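Local coordinates for phospholipase C-beta (PLC-beta) (Sepia officinalis, PDB 3QR0), which is a multidomain member of the phospholipase C-beta family, combining PH, EF-hand-like and C2 domains with a TIM barrel that holds a calcium ion, at residues I11-P16 and N143-N148; E168-P173 and I208-F213; K179-D184 and A659-D664; K566-I571 and C593-L598. All coordinates share one frame; numbering follows the deposited sequence.

In the fold
Contact 4 is core throughout: all its touching residues are buried, and it joins two parallel strands of the barrel by backbone bonds, with Arg-570 reaching a calcium ligand. Contacts 1, 2 and 3 are each only partly buried. Contact 2 is an antiparallel pair within the EF-hand region, about 56 Å centre to centre from contact 4. Contact 3 shares that region, since helix 174-181 directly follows strand 171-173, but joins it to the C2 domain chiefly through one carbonyl oxygen with several donors. Contact 1 is mostly side-chain work, a leucine under an indole and the amide of the N-cap asparagine bonding to the N-terminal segment beside short helix 144-147.

Contact 1 of 4, residues I11-P16 and N143-N148; sequences IELKWP and NLLSLN
Asn-143 reaches Lys-14 with its side-chain amide: Asn-143 ND2 donates to Lys-14 O over 2.8 Å at an N-H...O angle of 160°. ND2 lies in the carbonyl plane of Lys-14, and that oxygen lies close to the amide plane of Asn-143. CG stands anti to the backbone N (chi1 -170°), a setting that gives the amide two tasks. While ND2 crosses to the other segment, Asn-143 OD1 accepts from Ser-146 N at 3.1 Å, the N-cap bond of helix 144-147. The ring of Pro-16 rests on the same amide, Pro-16 CD lying 3.5 Å from Asn-143 ND2. Next, Leu-144 offers CD1 to Leu-13 CD2 at 4.1 Å. Leu-145 contributes the largest buried surface. Its CD1 comes within 3.5 Å of Lys-14 C, and its CB sits over a face of the Trp-15 indole, 3.7 Å from the centroid of the six-membered ring and 9° off the normal, which defines a CH-pi contact. Water 1 accepts from Leu-145 N and donates to Lys-14 O, so that this carbonyl is held by an amide and a water. Ser-146 adds a light touch, its CB 4.3 Å from Pro-16 CG. Helix 316-319 completes the packing: its Leu-319 meets both Leu-13 and Leu-144, and Met-316 touches Leu-145, so the N-terminal loop and the short helix that follows helix 127-141 share this third element.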
loop_
_atom_site.group_PDB
_atom_site.type_symbol
_atom_site.label_atom_id
_atom_site.label_comp_id
_atom_site.label_asym_id
_atom_site.label_seq_id
_atom_site.Cartn_x
_atom_site.Cartn_y
_atom_site.Cartn_z
ATOM N N ILE A 11 -8.413 11.928 15.511
ATOM C CA ILE A 11 -7.445 11.119 14.716
ATOM C C ILE A 11 -6.195 10.797 15.548
ATOM O O ILE A 11 -5.556 11.698 16.094
ATOM C CB ILE A 11 -7.024 11.859 13.422
ATOM C CG1 ILE A 11 -8.249 12.195 12.565
ATOM C CG2 ILE A 11 -6.047 11.023 12.621
ATOM C CD1 ILE A 11 -9.014 10.972 12.069
ATOM N N GLU A 12 -5.856 9.512 15.632
ATOM C CA GLU A 12 -4.739 9.048 16.464
ATOM C C GLU A 12 -3.374 9.147 15.771
ATOM O O GLU A 12 -2.342 9.019 16.429
ATOM C CB GLU A 12 -4.975 7.600 16.905
ATOM C CG GLU A 12 -6.225 7.399 17.756
ATOM C CD GLU A 12 -6.427 5.947 18.179
ATOM O OE1 GLU A 12 -5.822 5.046 17.554
ATOM O OE2 GLU A 12 -7.192 5.709 19.139
ATOM N N LEU A 13 -3.368 9.373 14.457
ATOM C CA LEU A 13 -2.120 9.451 13.686
ATOM C C LEU A 13 -1.263 10.651 14.089
ATOM O O LEU A 13 -1.772 11.762 14.243
ATOM C CB LEU A 13 -2.419 9.543 12.186
ATOM C CG LEU A 13 -3.075 8.333 11.523
ATOM C CD1 LEU A 13 -3.369 8.655 10.065
ATOM C CD2 LEU A 13 -2.196 7.087 11.636
ATOM N N LYS A 14 0.041 10.419 14.234
ATOM C CA LYS A 14 0.986 11.464 14.617
ATOM C C LYS A 14 2.191 11.478 13.681
ATOM O O LYS A 14 2.589 10.438 13.165
ATOM C CB LYS A 14 1.445 11.235 16.062
ATOM C CG LYS A 14 0.322 11.403 17.087
ATOM C CD LYS A 14 0.576 10.625 18.369
ATOM C CE LYS A 14 -0.671 10.600 19.243
ATOM N NZ LYS A 14 -0.462 9.829 20.503
ATOM N N TRP A 15 2.765 12.658 13.461
ATOM C CA TRP A 15 3.998 12.776 12.683
ATOM C C TRP A 15 5.152 12.160 13.479
ATOM O O TRP A 15 5.067 12.073 14.704
ATOM C CB TRP A 15 4.299 14.244 12.380
ATOM C CG TRP A 15 3.305 14.870 11.463
ATOM C CD1 TRP A 15 2.227 15.635 11.813
ATOM C CD2 TRP A 15 3.292 14.780 10.037
ATOM N NE1 TRP A 15 1.549 16.033 10.684
ATOM C CE2 TRP A 15 2.182 15.524 9.581
ATOM C CE3 TRP A 15 4.119 14.152 9.096
ATOM C CZ2 TRP A 15 1.871 15.647 8.225
ATOM C CZ3 TRP A 15 3.812 14.278 7.748
ATOM C CH2 TRP A 15 2.695 15.019 7.327
ATOM N N PRO A 16 6.220 11.711 12.795
ATOM C CA PRO A 16 7.386 11.182 13.508
ATOM C C PRO A 16 7.923 12.153 14.561
ATOM O O PRO A 16 7.992 13.357 14.315
ATOM C CB PRO A 16 8.415 10.986 12.397
ATOM C CG PRO A 16 7.619 10.768 11.191
ATOM C CD PRO A 16 6.407 11.631 11.336
ATOM N N ASN A 143 5.181 5.217 9.308
ATOM C CA ASN A 143 4.357 6.353 9.692
ATOM C C ASN A 143 3.461 6.796 8.525
ATOM O O ASN A 143 3.945 7.279 7.499
ATOM C CB ASN A 143 5.223 7.506 10.177
ATOM C CG ASN A 143 4.411 8.602 10.810
ATOM O OD1 ASN A 143 3.690 9.325 10.125
ATOM N ND2 ASN A 143 4.521 8.738 12.126
ATOM N N LEU A 144 2.154 6.636 8.699
ATOM C CA LEU A 144 1.196 6.905 7.627
ATOM C C LEU A 144 1.139 8.375 7.210
ATOM O O LEU A 144 0.965 8.676 6.031
ATOM C CB LEU A 144 -0.203 6.403 8.011
ATOM C CG LEU A 144 -0.311 4.877 8.073
ATOM C CD1 LEU A 144 -1.683 4.450 8.599
ATOM C CD2 LEU A 144 -0.026 4.257 6.702
ATOM N N LEU A 145 1.290 9.291 8.161
ATOM C CA LEU A 145 1.347 10.706 7.805
ATOM C C LEU A 145 2.552 11.009 6.918
ATOM O O LEU A 145 2.411 11.708 5.921
ATOM C CB LEU A 145 1.361 11.594 9.046
ATOM C CG LEU A 145 0.032 11.669 9.783
ATOM C CD1 LEU A 145 0.174 12.497 11.050
ATOM C CD2 LEU A 145 -1.050 12.246 8.862
ATOM N N SER A 146 3.719 10.481 7.282
ATOM C CA SER A 146 4.939 10.672 6.495
ATOM C C SER A 146 4.790 10.080 5.096
ATOM O O SER A 146 5.159 10.708 4.101
ATOM C CB SER A 146 6.138 10.032 7.202
ATOM O OG SER A 146 7.321 10.185 6.439
ATOM N N LEU A 147 4.232 8.876 5.030
ATOM C CA LEU A 147 3.987 8.190 3.766
ATOM C C LEU A 147 2.954 8.883 2.862
ATOM O O LEU A 147 2.943 8.646 1.655
ATOM C CB LEU A 147 3.538 6.751 4.036
ATOM C CG LEU A 147 4.612 5.837 4.628
ATOM C CD1 LEU A 147 3.994 4.489 5.013
ATOM C CD2 LEU A 147 5.777 5.660 3.653
ATOM N N ASN A 148 2.103 9.726 3.445
ATOM C CA ASN A 148 1.046 10.419 2.703
ATOM C C ASN A 148 1.218 11.929 2.559
ATOM O O ASN A 148 0.275 12.622 2.167
ATOM C CB ASN A 148 -0.300 10.136 3.368
ATOM C CG ASN A 148 -0.818 8.768 3.035
ATOM O OD1 ASN A 148 -1.590 8.618 2.103
ATOM N ND2 ASN A 148 -0.370 7.755 3.769
HETATM O O HOH W 1 1.168 8.622 11.301
#

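Contact 2 of 4, residues E168-P173 and I208-F213; sequences EKNKIP and IDLKAF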
loop_
_atom_site.group_PDB
_atom_site.type_symbol
_atom_site.label_atom_id
_atom_site.label_comp_id
_atom_site.label_asym_id
_atom_site.label_seq_id
_atom_site.Cartn_x
_atom_site.Cartn_y
_atom_site.Cartn_z
ATOM N N GLU A 168 27.986 20.368 5.088
ATOM C CA GLU A 168 29.429 20.256 5.312
ATOM C C GLU A 168 29.941 21.527 5.982
ATOM O O GLU A 168 30.104 22.555 5.322
ATOM C CB GLU A 168 30.149 20.042 3.972
ATOM C CG GLU A 168 31.680 19.985 4.052
ATOM C CD GLU A 168 32.340 19.779 2.692
ATOM O OE1 GLU A 168 31.640 19.894 1.656
ATOM O OE2 GLU A 168 33.562 19.507 2.659
ATOM N N LYS A 169 30.184 21.446 7.289
ATOM C CA LYS A 169 30.700 22.570 8.079
ATOM C C LYS A 169 29.753 23.766 8.003
ATOM O O LYS A 169 30.134 24.859 7.578
ATOM C CB LYS A 169 32.122 22.941 7.631
ATOM C CG LYS A 169 33.020 21.720 7.445
ATOM C CD LYS A 169 34.495 22.038 7.602
ATOM C CE LYS A 169 35.341 20.773 7.482
ATOM N NZ LYS A 169 36.681 20.930 8.109
ATOM N N ASN A 170 28.509 23.524 8.413
ATOM C CA ASN A 170 27.437 24.521 8.385
ATOM C C ASN A 170 27.237 25.186 7.017
ATOM O O ASN A 170 26.859 26.355 6.932
ATOM C CB ASN A 170 27.664 25.576 9.480
ATOM C CG ASN A 170 27.621 24.984 10.881
ATOM O OD1 ASN A 170 26.813 24.099 11.172
ATOM N ND2 ASN A 170 28.488 25.478 11.760
ATOM N N LYS A 171 27.480 24.428 5.950
ATOM C CA LYS A 171 27.307 24.929 4.590
ATOM C C LYS A 171 26.695 23.852 3.702
ATOM O O LYS A 171 27.012 22.669 3.839
ATOM C CB LYS A 171 28.643 25.385 4.001
ATOM C CG LYS A 171 29.233 26.616 4.669
ATOM C CD LYS A 171 30.600 26.968 4.103
ATOM C CE LYS A 171 31.071 28.324 4.611
ATOM N NZ LYS A 171 32.406 28.702 4.067
ATOM N N ILE A 172 25.822 24.278 2.792
ATOM C CA ILE A 172 25.163 23.379 1.856
ATOM C C ILE A 172 25.842 23.509 0.494
ATOM O O ILE A 172 25.727 24.548 -0.153
ATOM C CB ILE A 172 23.659 23.713 1.707
ATOM C CG1 ILE A 172 22.918 23.521 3.036
ATOM C CG2 ILE A 172 23.023 22.830 0.637
ATOM C CD1 ILE A 172 23.166 24.611 4.068
ATOM N N PRO A 173 26.559 22.461 0.054
ATOM C CA PRO A 173 27.221 22.570 -1.249
ATOM C C PRO A 173 26.220 22.587 -2.409
ATOM O O PRO A 173 25.231 21.849 -2.384
ATOM C CB PRO A 173 28.130 21.334 -1.306
ATOM C CG PRO A 173 27.627 20.401 -0.279
ATOM C CD PRO A 173 26.809 21.168 0.714
ATOM N N ILE A 208 26.380 27.174 0.243
ATOM C CA ILE A 208 25.513 28.171 0.867
ATOM C C ILE A 208 25.554 28.036 2.388
ATOM O O ILE A 208 25.518 26.927 2.912
ATOM C CB ILE A 208 24.049 28.013 0.402
ATOM C CG1 ILE A 208 23.971 27.956 -1.128
ATOM C CG2 ILE A 208 23.193 29.154 0.942
ATOM C CD1 ILE A 208 22.567 27.772 -1.658
ATOM N N ASP A 209 25.619 29.166 3.089
ATOM C CA ASP A 209 25.626 29.161 4.551
ATOM C C ASP A 209 24.280 28.688 5.095
ATOM O O ASP A 209 23.228 29.040 4.556
ATOM C CB ASP A 209 25.932 30.561 5.106
ATOM C CG ASP A 209 27.362 31.007 4.838
ATOM O OD1 ASP A 209 27.657 32.199 5.057
ATOM O OD2 ASP A 209 28.193 30.177 4.414
ATOM N N LEU A 210 24.323 27.894 6.165
ATOM C CA LEU A 210 23.111 27.412 6.830
ATOM C C LEU A 210 22.198 28.564 7.233
ATOM O O LEU A 210 20.977 28.455 7.118
ATOM C CB LEU A 210 23.463 26.582 8.070
ATOM C CG LEU A 210 22.283 26.002 8.866
ATOM C CD1 LEU A 210 21.396 25.130 7.976
ATOM C CD2 LEU A 210 22.782 25.211 10.057
ATOM N N LYS A 211 22.800 29.659 7.699
ATOM C CA LYS A 211 22.062 30.863 8.099
ATOM C C LYS A 211 21.158 31.367 6.978
ATOM O O LYS A 211 19.990 31.675 7.211
ATOM C CB LYS A 211 23.029 31.985 8.497
ATOM C CG LYS A 211 23.851 31.701 9.747
ATOM C CD LYS A 211 25.103 32.567 9.801
ATOM C CE LYS A 211 26.009 32.145 10.947
ATOM N NZ LYS A 211 27.221 33.003 11.055
ATOM N N ALA A 212 21.708 31.445 5.767
ATOM C CA ALA A 212 20.975 31.947 4.602
ATOM C C ALA A 212 20.054 30.895 3.977
ATOM O O ALA A 212 19.243 31.219 3.110
ATOM C CB ALA A 212 21.953 32.469 3.553
ATOM N N PHE A 213 20.184 29.645 4.419
ATOM C CA PHE A 213 19.455 28.521 3.833
ATOM C C PHE A 213 18.254 28.128 4.703
ATOM O O PHE A 213 18.210 27.039 5.271
ATOM C CB PHE A 213 20.414 27.341 3.648
ATOM C CG PHE A 213 19.963 26.335 2.624
ATOM C CD1 PHE A 213 20.180 26.558 1.271
ATOM C CD2 PHE A 213 19.350 25.153 3.013
ATOM C CE1 PHE A 213 19.780 25.624 0.321
ATOM C CE2 PHE A 213 18.944 24.219 2.068
ATOM C CZ PHE A 213 19.164 24.457 0.721
#
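The small antiparallel sheet formed by strands 171-173 and 207-209 belongs to the EF-hand region, and such a short two-stranded link is what joins the loops of paired EF hands. Ile-172 and Ile-208 are its hydrogen-bonded pair: Ile-172 N donates to Ile-208 O at 2.7 Å, and Ile-208 N returns an equally short bond to Ile-172 O. Past the strand, Leu-210 N reaches Asn-170 O at 3.1 Å, approaching 39° out of the carbonyl plane. On the face carrying both isoleucines, Ile-172 CG1 lies over one face of the Phe-213 ring, 4.1 Å from its centroid and 16° off the normal. With chi2 at 75°, Ile-172 CD1 folds on to Phe-213 CB, 3.9 Å away. Trp-200 stacks on Phe-213, and Ile-177 of helix 174-181 touches both isoleucines. The face with Lys-171 and Asp-209 differs. These exposed side chains run side by side, Lys-171 CE being 3.4 Å from Asp-209 OD2, yet Lys-171 NZ stays 4.5 Å from that oxygen, too far for a salt bridge. The chemistry is therefore split: backbone bonds fix the register, apolar contacts hold the inner face, and the outer charges probably add no more than a mild attraction.

Contact 3 of 4, residues K179-D184 and A659-D664; sequences KCLSKD and AQFLSD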
loop_
_atom_site.group_PDB
_atom_site.type_symbol
_atom_site.label_atom_id
_atom_site.label_comp_id
_atom_site.label_asym_id
_atom_site.label_seq_id
_atom_site.Cartn_x
_atom_site.Cartn_y
_atom_site.Cartn_z
ATOM N N LYS A 179 22.772 17.282 -7.383
ATOM C CA LYS A 179 22.733 15.812 -7.401
ATOM C C LYS A 179 21.417 15.253 -6.856
ATOM O O LYS A 179 20.953 14.216 -7.317
ATOM C CB LYS A 179 23.920 15.200 -6.641
ATOM C CG LYS A 179 23.797 15.207 -5.128
ATOM C CD LYS A 179 24.893 14.400 -4.460
ATOM C CE LYS A 179 24.643 14.304 -2.962
ATOM N NZ LYS A 179 25.819 13.781 -2.222
ATOM N N CYS A 180 20.823 15.935 -5.876
ATOM C CA CYS A 180 19.550 15.491 -5.303
ATOM C C CYS A 180 18.373 15.694 -6.265
ATOM O O CYS A 180 17.342 15.038 -6.114
ATOM C CB CYS A 180 19.267 16.204 -3.973
ATOM S SG CYS A 180 20.349 15.713 -2.589
ATOM N N LEU A 181 18.523 16.586 -7.248
ATOM C CA LEU A 181 17.427 16.925 -8.165
ATOM C C LEU A 181 17.561 16.344 -9.577
ATOM O O LEU A 181 16.557 15.937 -10.163
ATOM C CB LEU A 181 17.251 18.449 -8.255
ATOM C CG LEU A 181 16.707 19.157 -7.009
ATOM C CD1 LEU A 181 16.758 20.667 -7.185
ATOM C CD2 LEU A 181 15.288 18.711 -6.689
ATOM N N SER A 182 18.771 16.310 -10.138
ATOM C CA SER A 182 18.922 15.881 -11.536
ATOM C C SER A 182 20.330 15.418 -11.923
ATOM O O SER A 182 21.330 15.883 -11.368
ATOM C CB SER A 182 18.489 17.012 -12.477
ATOM O OG SER A 182 18.351 16.550 -13.808
ATOM N N LYS A 183 20.376 14.492 -12.882
ATOM C CA LYS A 183 21.617 14.051 -13.520
ATOM C C LYS A 183 21.769 14.660 -14.916
ATOM O O LYS A 183 22.765 14.409 -15.597
ATOM C CB LYS A 183 21.637 12.522 -13.633
ATOM C CG LYS A 183 21.558 11.797 -12.297
ATOM C CD LYS A 183 21.515 10.279 -12.477
ATOM C CE LYS A 183 21.555 9.561 -11.134
ATOM N NZ LYS A 183 21.485 8.077 -11.283
ATOM N N ASP A 184 20.789 15.463 -15.334
ATOM C CA ASP A 184 20.766 16.049 -16.674
ATOM C C ASP A 184 21.445 17.422 -16.699
ATOM O O ASP A 184 21.245 18.237 -15.798
ATOM C CB ASP A 184 19.321 16.170 -17.161
ATOM C CG ASP A 184 19.225 16.650 -18.593
ATOM O OD1 ASP A 184 19.153 15.795 -19.500
ATOM O OD2 ASP A 184 19.229 17.879 -18.811
ATOM N N ALA A 659 2.795 17.690 -14.162
ATOM C CA ALA A 659 3.518 16.828 -13.233
ATOM C C ALA A 659 4.827 17.483 -12.836
ATOM O O ALA A 659 5.344 18.330 -13.559
ATOM C CB ALA A 659 3.770 15.457 -13.846
ATOM N N GLN A 660 5.343 17.097 -11.671
ATOM C CA GLN A 660 6.592 17.635 -11.153
ATOM C C GLN A 660 7.549 16.514 -10.775
ATOM O O GLN A 660 7.139 15.511 -10.192
ATOM C CB GLN A 660 6.341 18.506 -9.922
ATOM C CG GLN A 660 5.427 19.709 -10.175
ATOM C CD GLN A 660 3.960 19.346 -10.179
ATOM O OE1 GLN A 660 3.474 18.658 -9.275
ATOM N NE2 GLN A 660 3.237 19.803 -11.202
ATOM N N PHE A 661 8.821 16.704 -11.114
ATOM C CA PHE A 661 9.910 15.850 -10.647
ATOM C C PHE A 661 9.679 14.378 -10.938
ATOM O O PHE A 661 9.855 13.534 -10.066
ATOM C CB PHE A 661 10.142 16.057 -9.150
ATOM C CG PHE A 661 10.430 17.474 -8.778
ATOM C CD1 PHE A 661 11.606 18.081 -9.186
ATOM C CD2 PHE A 661 9.530 18.202 -8.016
ATOM C CE1 PHE A 661 11.881 19.395 -8.842
ATOM C CE2 PHE A 661 9.802 19.508 -7.664
ATOM C CZ PHE A 661 10.976 20.108 -8.080
ATOM N N LEU A 662 9.280 14.078 -12.167
ATOM C CA LEU A 662 9.073 12.690 -12.569
ATOM C C LEU A 662 10.383 11.915 -12.639
ATOM O O LEU A 662 10.392 10.708 -12.422
ATOM C CB LEU A 662 8.363 12.612 -13.918
ATOM C CG LEU A 662 6.912 13.083 -13.937
ATOM C CD1 LEU A 662 6.336 12.850 -15.325
ATOM C CD2 LEU A 662 6.073 12.371 -12.869
ATOM N N SER A 663 11.483 12.603 -12.941
ATOM C CA SER A 663 12.758 11.929 -13.161
ATOM C C SER A 663 13.967 12.847 -13.009
ATOM O O SER A 663 13.863 14.071 -13.142
ATOM C CB SER A 663 12.767 11.308 -14.560
ATOM O OG SER A 663 14.020 10.717 -14.841
ATOM N N ASP A 664 15.121 12.230 -12.757
ATOM C CA ASP A 664 16.395 12.953 -12.679
ATOM C C ASP A 664 17.041 13.164 -14.058
ATOM O O ASP A 664 18.105 13.781 -14.160
ATOM C CB ASP A 664 17.372 12.249 -11.716
ATOM C CG ASP A 664 17.455 10.742 -11.938
ATOM O OD1 ASP A 664 17.265 10.282 -13.083
ATOM O OD2 ASP A 664 17.710 10.014 -10.953
HETATM O O HOH W 2 13.991 16.687 -11.934
#
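Asp-664 O is the tight point between the two segments. Lys-183 N donates to Asp-664 O at 2.7 Å, in the carbonyl plane and on a lone pair, with an N-H...O angle of 159°. Ser-182 OG gives the same oxygen a second bond, Ser-182 OG to Asp-664 O being 2.8 Å, from a position 52° out of that plane. The serine hydroxyl gets there because OG is turned anti to the backbone N (chi1 -168°), and Asp-184 N adds a weak third bond. One carbonyl is thus gripped by the consecutive residues Ser-182, Lys-183 and, weakly, Asp-184. Elsewhere the fit is looser. Lys-183, exposed to solvent, runs beside the Asp-664 carboxylate with its aliphatic part, Lys-183 CE standing 3.9 Å from Asp-664 OD2. Lys-183 NZ remains 4.3 Å from Asp-664 OD2, so the charges probably attract without pairing. Water 2 bridges the backbones, donating to Leu-181 O at 3.2 Å and to Ser-663 O at 2.9 Å. Deeper in, Leu-181 CD2 just meets Phe-661 CE1 at 4.1 Å. Around this pair, Leu-181 also packs on Leu-158 of helix 151-165 and Phe-221 of helix 215-225, and Phe-661 on Tyr-222. Asp-184 N-caps helix 185-198, and the turn before that helix is in this way joined to the C2 loop that follows strand 650-660.

Contact 4 of 4, residues K566-I571 and C593-L598; sequences KQITRI and CQLVAL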
loop_
_atom_site.group_PDB
_atom_site.type_symbol
_atom_site.label_atom_id
_atom_site.label_comp_id
_atom_site.label_asym_id
_atom_site.label_seq_id
_atom_site.Cartn_x
_atom_site.Cartn_y
_atom_site.Cartn_z
ATOM N N LYS A 566 -22.823 -13.605 5.658
ATOM C CA LYS A 566 -22.676 -14.406 6.868
ATOM C C LYS A 566 -21.442 -15.304 6.856
ATOM O O LYS A 566 -20.857 -15.553 7.908
ATOM C CB LYS A 566 -23.930 -15.250 7.079
ATOM C CG LYS A 566 -25.166 -14.423 7.361
ATOM C CD LYS A 566 -26.401 -15.302 7.536
ATOM C CE LYS A 566 -27.540 -14.531 8.182
ATOM N NZ LYS A 566 -28.720 -15.403 8.445
ATOM N N GLN A 567 -21.055 -15.787 5.676
ATOM C CA GLN A 567 -19.936 -16.714 5.538
ATOM C C GLN A 567 -18.821 -16.116 4.696
ATOM O O GLN A 567 -19.010 -15.120 4.005
ATOM C CB GLN A 567 -20.410 -18.041 4.942
ATOM C CG GLN A 567 -21.326 -18.815 5.887
ATOM C CD GLN A 567 -21.865 -20.087 5.281
ATOM O OE1 GLN A 567 -23.046 -20.173 4.952
ATOM N NE2 GLN A 567 -21.002 -21.089 5.127
ATOM N N ILE A 568 -17.655 -16.744 4.767
ATOM C CA ILE A 568 -16.464 -16.244 4.094
ATOM C C ILE A 568 -16.160 -17.033 2.824
ATOM O O ILE A 568 -16.250 -18.262 2.817
ATOM C CB ILE A 568 -15.246 -16.305 5.041
ATOM C CG1 ILE A 568 -15.408 -15.255 6.144
ATOM C CG2 ILE A 568 -13.946 -16.087 4.264
ATOM C CD1 ILE A 568 -14.432 -15.386 7.273
ATOM N N THR A 569 -15.795 -16.310 1.763
ATOM C CA THR A 569 -15.243 -16.908 0.555
ATOM C C THR A 569 -13.800 -16.460 0.386
ATOM O O THR A 569 -13.485 -15.268 0.495
ATOM C CB THR A 569 -16.007 -16.485 -0.718
ATOM O OG1 THR A 569 -17.406 -16.646 -0.518
ATOM C CG2 THR A 569 -15.580 -17.339 -1.924
ATOM N N ARG A 570 -12.928 -17.425 0.131
ATOM C CA ARG A 570 -11.574 -17.141 -0.319
ATOM C C ARG A 570 -11.487 -17.481 -1.804
ATOM O O ARG A 570 -12.046 -18.477 -2.249
ATOM C CB ARG A 570 -10.560 -17.959 0.483
ATOM C CG ARG A 570 -9.112 -17.775 0.049
ATOM C CD ARG A 570 -8.150 -18.402 1.058
ATOM N NE ARG A 570 -6.760 -18.222 0.643
ATOM C CZ ARG A 570 -6.105 -19.011 -0.210
ATOM N NH1 ARG A 570 -6.688 -20.075 -0.753
ATOM N NH2 ARG A 570 -4.838 -18.734 -0.515
ATOM N N ILE A 571 -10.776 -16.651 -2.557
ATOM C CA ILE A 571 -10.575 -16.860 -3.990
ATOM C C ILE A 571 -9.080 -16.966 -4.228
ATOM O O ILE A 571 -8.305 -16.282 -3.562
ATOM C CB ILE A 571 -11.119 -15.673 -4.814
ATOM C CG1 ILE A 571 -12.523 -15.274 -4.346
ATOM C CG2 ILE A 571 -11.090 -16.000 -6.316
ATOM C CD1 ILE A 571 -13.627 -16.210 -4.790
ATOM N N CYS A 593 -16.831 -11.073 -1.628
ATOM C CA CYS A 593 -15.803 -12.042 -1.210
ATOM C C CYS A 593 -14.754 -11.333 -0.368
ATOM O O CYS A 593 -14.325 -10.238 -0.710
ATOM C CB CYS A 593 -15.117 -12.715 -2.410
ATOM S SG CYS A 593 -16.236 -13.621 -3.495
ATOM N N GLN A 594 -14.344 -11.971 0.721
ATOM C CA GLN A 594 -13.510 -11.328 1.729
ATOM C C GLN A 594 -12.022 -11.591 1.541
ATOM O O GLN A 594 -11.201 -10.688 1.730
ATOM C CB GLN A 594 -13.919 -11.777 3.131
ATOM C CG GLN A 594 -15.380 -11.532 3.454
ATOM C CD GLN A 594 -16.278 -12.680 3.023
ATOM O OE1 GLN A 594 -15.858 -13.575 2.287
ATOM N NE2 GLN A 594 -17.511 -12.662 3.488
ATOM N N LEU A 595 -11.678 -12.825 1.180
ATOM C CA LEU A 595 -10.284 -13.246 1.094
ATOM C C LEU A 595 -9.896 -13.445 -0.371
ATOM O O LEU A 595 -9.814 -14.570 -0.858
ATOM C CB LEU A 595 -10.062 -14.526 1.908
ATOM C CG LEU A 595 -10.328 -14.453 3.418
ATOM C CD1 LEU A 595 -10.315 -15.855 4.047
ATOM C CD2 LEU A 595 -9.317 -13.557 4.104
ATOM N N VAL A 596 -9.668 -12.334 -1.067
ATOM C CA VAL A 596 -9.355 -12.360 -2.485
ATOM C C VAL A 596 -7.827 -12.418 -2.653
ATOM O O VAL A 596 -7.154 -11.388 -2.722
ATOM C CB VAL A 596 -9.989 -11.151 -3.191
ATOM C CG1 VAL A 596 -9.723 -11.192 -4.688
ATOM C CG2 VAL A 596 -11.480 -11.138 -2.928
ATOM N N ALA A 597 -7.306 -13.643 -2.709
ATOM C CA ALA A 597 -5.861 -13.907 -2.646
ATOM C C ALA A 597 -5.098 -13.558 -3.928
ATOM O O ALA A 597 -5.488 -13.940 -5.037
ATOM C CB ALA A 597 -5.604 -15.359 -2.272
ATOM N N LEU A 598 -3.997 -12.837 -3.760
ATOM C CA LEU A 598 -3.194 -12.380 -4.881
ATOM C C LEU A 598 -1.750 -12.821 -4.717
ATOM O O LEU A 598 -1.272 -13.036 -3.602
ATOM C CB LEU A 598 -3.267 -10.855 -4.991
ATOM C CG LEU A 598 -4.678 -10.275 -5.146
ATOM C CD1 LEU A 598 -4.669 -8.770 -4.938
ATOM C CD2 LEU A 598 -5.247 -10.640 -6.511
#
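Gln-594 lays its side-chain amide along the backbone of Gln-567, Ile-568 and Thr-569, standing in for the C=O and N-H that one residue of a parallel strand would offer. A bend at chi2 (87°) brings both polar atoms to bear: Thr-569 N donates to Gln-594 OE1 at 2.8 Å, while Gln-594 NE2 donates to Gln-567 O at 2.9 Å, tilted 29° from the carbonyl plane. NE2 also bonds to Ala-330 O. True parallel pairing follows, Arg-570 with Leu-595 and Ile-571 with Val-596. Leu-595 N bonds to Thr-569 O at 3.1 Å, Ile-571 N to Leu-595 O at 2.9 Å, and Ala-597 N to Ile-571 O at 2.9 Å. On one face of the sheet Ile-568 CG2 presses on Leu-595 CD1 at 3.6 Å; on the other, Ile-571 CD1 meets Cys-593 SG at 3.9 Å. The strands frame helix 586-589 in a beta-alpha-beta unit of the TIM barrel. Arg-570, extended from CG to NE, crosses the Leu-595 side chain at about a right angle; its guanidinium bonds to Ser-543 and forms a salt bridge with Glu-368, a calcium ligand. Arg-570 is therefore second-shell to the metal, and its charge probably tempers the negative potential of the site, while the glutamine amide adds two side-chain bonds next to the backbone pairing.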